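Local structure of stress-induced-phosphoprotein 1 (Caenorhabditis elegans, 4GCN) at residues Phe44-Ala49 with Met86-Asn91. The protein acts as a co-chaperone that forms a complex with Hsp70 and Hsp90, binding the C-terminal MEEVD peptide of Hsp90 and inhibiting the Hsp90 ATPase. Numbering follows the deposited sequence.
Sequences FYNNKA and MSRAGN
Asn46 and Arg88 are joined by one water between helices 42-54 and 79-95. That water donates to Asn46 OD1 at 2.8 Å and accepts from Arg88 NH1, also 2.8 Å away, lying at the guanidinium edge and in its plane. With CG set beside its backbone N (chi1 -76°), Asn46 carries its carboxamide to this bridge, while its ND2 makes a weak hydrogen bond to the carbonyl of Leu81. Arg88 NH1 also comes within 3.3 Å of the backbone Asn46 O, but the angle is too poor for a hydrogen bond, and the guanidinium meets this carbonyl obliquely. One turn further along, Ala49 points its methyl at the other helix, and its CB packs 3.8 Å from Arg88 CD, an apolar touch on the aliphatic part of the arginine. Arg88 spans the gap because CG is anti to the backbone N (chi1 180°) and CD continues extended from it, after which a bend at chi3 (-67°) turns NH1 toward the backbone carbonyl of Asn46. Cut back to an alanine, Arg88 would probably leave the bridging water without the N-H it accepts and open a gap beside the Ala49 methyl. The contact joins segment 44-49, in the predicted second TPR, to segment 86-91, in the predicted third, within this N-terminal TPR domain. Helix 58-74 packs against both, touching Asn46 through Ala68 and Arg88 through Cys61; helix 24-37 covers Tyr45 through Ile35, and helix 99-112 meets Ala89 through Trp105.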
loop_
_atom_site.group_PDB
_atom_site.type_symbol
_atom_site.label_atom_id
_atom_site.label_comp_id
_atom_site.label_asym_id
_atom_site.label_seq_id
_atom_site.Cartn_x
_atom_site.Cartn_y
_atom_site.Cartn_z
ATOM N N PHE A 44 -6.127 -4.797 -1.481
ATOM C CA PHE A 44 -5.824 -4.794 -2.944
ATOM C C PHE A 44 -4.995 -3.579 -3.321
ATOM O O PHE A 44 -4.146 -3.640 -4.243
ATOM C CB PHE A 44 -7.088 -4.860 -3.797
ATOM C CG PHE A 44 -8.050 -5.955 -3.434
ATOM C CD1 PHE A 44 -7.627 -7.152 -2.820
ATOM C CD2 PHE A 44 -9.410 -5.794 -3.698
ATOM C CE1 PHE A 44 -8.544 -8.127 -2.470
ATOM C CE2 PHE A 44 -10.311 -6.756 -3.369
ATOM C CZ PHE A 44 -9.898 -7.914 -2.725
ATOM N N TYR A 45 -5.305 -2.457 -2.670
ATOM C CA TYR A 45 -4.603 -1.181 -2.894
ATOM C C TYR A 45 -3.189 -1.208 -2.357
ATOM O O TYR A 45 -2.222 -0.838 -3.099
ATOM C CB TYR A 45 -5.407 -0.016 -2.346
ATOM C CG TYR A 45 -6.769 0.080 -2.929
ATOM C CD1 TYR A 45 -7.001 0.756 -4.126
ATOM C CD2 TYR A 45 -7.852 -0.455 -2.291
ATOM C CE1 TYR A 45 -8.274 0.890 -4.652
ATOM C CE2 TYR A 45 -9.119 -0.320 -2.818
ATOM C CZ TYR A 45 -9.320 0.348 -4.012
ATOM O OH TYR A 45 -10.566 0.461 -4.539
ATOM N N ASN A 46 -3.012 -1.854 -1.211
ATOM C CA ASN A 46 -1.701 -2.035 -0.671
ATOM C C ASN A 46 -0.917 -3.010 -1.547
ATOM O O ASN A 46 0.271 -2.783 -1.745
ATOM C CB ASN A 46 -1.674 -2.542 0.784
ATOM C CG ASN A 46 -2.022 -1.464 1.832
ATOM O OD1 ASN A 46 -1.829 -0.282 1.598
ATOM N ND2 ASN A 46 -2.522 -1.900 3.023
ATOM N N ASN A 47 -1.549 -4.095 -2.044
ATOM C CA ASN A 47 -0.775 -5.066 -2.846
ATOM C C ASN A 47 -0.371 -4.427 -4.169
ATOM O O ASN A 47 0.730 -4.588 -4.606
ATOM C CB ASN A 47 -1.587 -6.338 -3.093
ATOM C CG ASN A 47 -1.695 -7.238 -1.872
ATOM O OD1 ASN A 47 -2.135 -8.356 -2.004
ATOM N ND2 ASN A 47 -1.301 -6.779 -0.719
ATOM N N LYS A 48 -1.215 -3.599 -4.778
ATOM C CA LYS A 48 -0.832 -2.907 -5.991
ATOM C C LYS A 48 0.330 -1.913 -5.764
ATOM O O LYS A 48 1.243 -1.837 -6.572
ATOM C CB LYS A 48 -1.970 -2.100 -6.559
ATOM C CG LYS A 48 -2.851 -2.913 -7.466
ATOM C CD LYS A 48 -3.661 -2.069 -8.392
ATOM C CE LYS A 48 -2.918 -1.280 -9.455
ATOM N NZ LYS A 48 -2.786 -1.854 -10.830
ATOM N N ALA A 49 0.309 -1.234 -4.628
ATOM C CA ALA A 49 1.402 -0.344 -4.205
ATOM C C ALA A 49 2.724 -1.061 -4.094
ATOM O O ALA A 49 3.746 -0.568 -4.539
ATOM C CB ALA A 49 1.011 0.399 -2.904
ATOM N N MET A 86 0.811 4.146 4.796
ATOM C CA MET A 86 1.498 5.407 5.075
ATOM C C MET A 86 3.029 5.266 5.060
ATOM O O MET A 86 3.718 6.048 4.411
ATOM C CB MET A 86 0.991 5.999 6.387
ATOM C CG MET A 86 -0.429 6.524 6.247
ATOM S SD MET A 86 -1.039 6.899 7.895
ATOM C CE MET A 86 -2.624 7.697 7.481
ATOM N N SER A 87 3.581 4.234 5.688
ATOM C CA SER A 87 5.007 4.022 5.685
ATOM C C SER A 87 5.499 3.666 4.291
ATOM O O SER A 87 6.609 4.046 3.905
ATOM C CB SER A 87 5.393 2.891 6.637
ATOM O OG SER A 87 4.542 2.889 7.767
ATOM N N ARG A 88 4.681 2.892 3.562
ATOM C CA ARG A 88 5.068 2.516 2.190
ATOM C C ARG A 88 5.190 3.761 1.339
ATOM O O ARG A 88 6.145 3.925 0.560
ATOM C CB ARG A 88 4.085 1.521 1.545
ATOM C CG ARG A 88 4.534 1.171 0.108
ATOM C CD ARG A 88 3.930 -0.073 -0.516
ATOM N NE ARG A 88 4.359 -1.304 0.161
ATOM C CZ ARG A 88 3.513 -2.151 0.734
ATOM N NH1 ARG A 88 2.197 -1.885 0.782
ATOM N NH2 ARG A 88 3.989 -3.264 1.283
ATOM N N ALA A 89 4.201 4.655 1.447
ATOM C CA ALA A 89 4.282 5.919 0.803
ATOM C C ALA A 89 5.539 6.716 1.178
ATOM O O ALA A 89 6.105 7.373 0.294
ATOM C CB ALA A 89 3.033 6.796 1.122
ATOM N N GLY A 90 5.924 6.707 2.457
ATOM C CA GLY A 90 7.093 7.395 2.888
ATOM C C GLY A 90 8.348 6.865 2.221
ATOM O O GLY A 90 9.191 7.613 1.739
ATOM N N ASN A 91 8.466 5.536 2.204
ATOM C CA ASN A 91 9.532 4.914 1.494
ATOM C C ASN A 91 9.606 5.225 -0.026
ATOM O O ASN A 91 10.696 5.453 -0.581
ATOM C CB ASN A 91 9.465 3.422 1.764
ATOM C CG ASN A 91 9.974 3.072 3.147
ATOM O OD1 ASN A 91 9.193 2.690 4.014
ATOM N ND2 ASN A 91 11.263 3.143 3.345
HETATM O O HOH W 1 0.628 0.474 0.498
#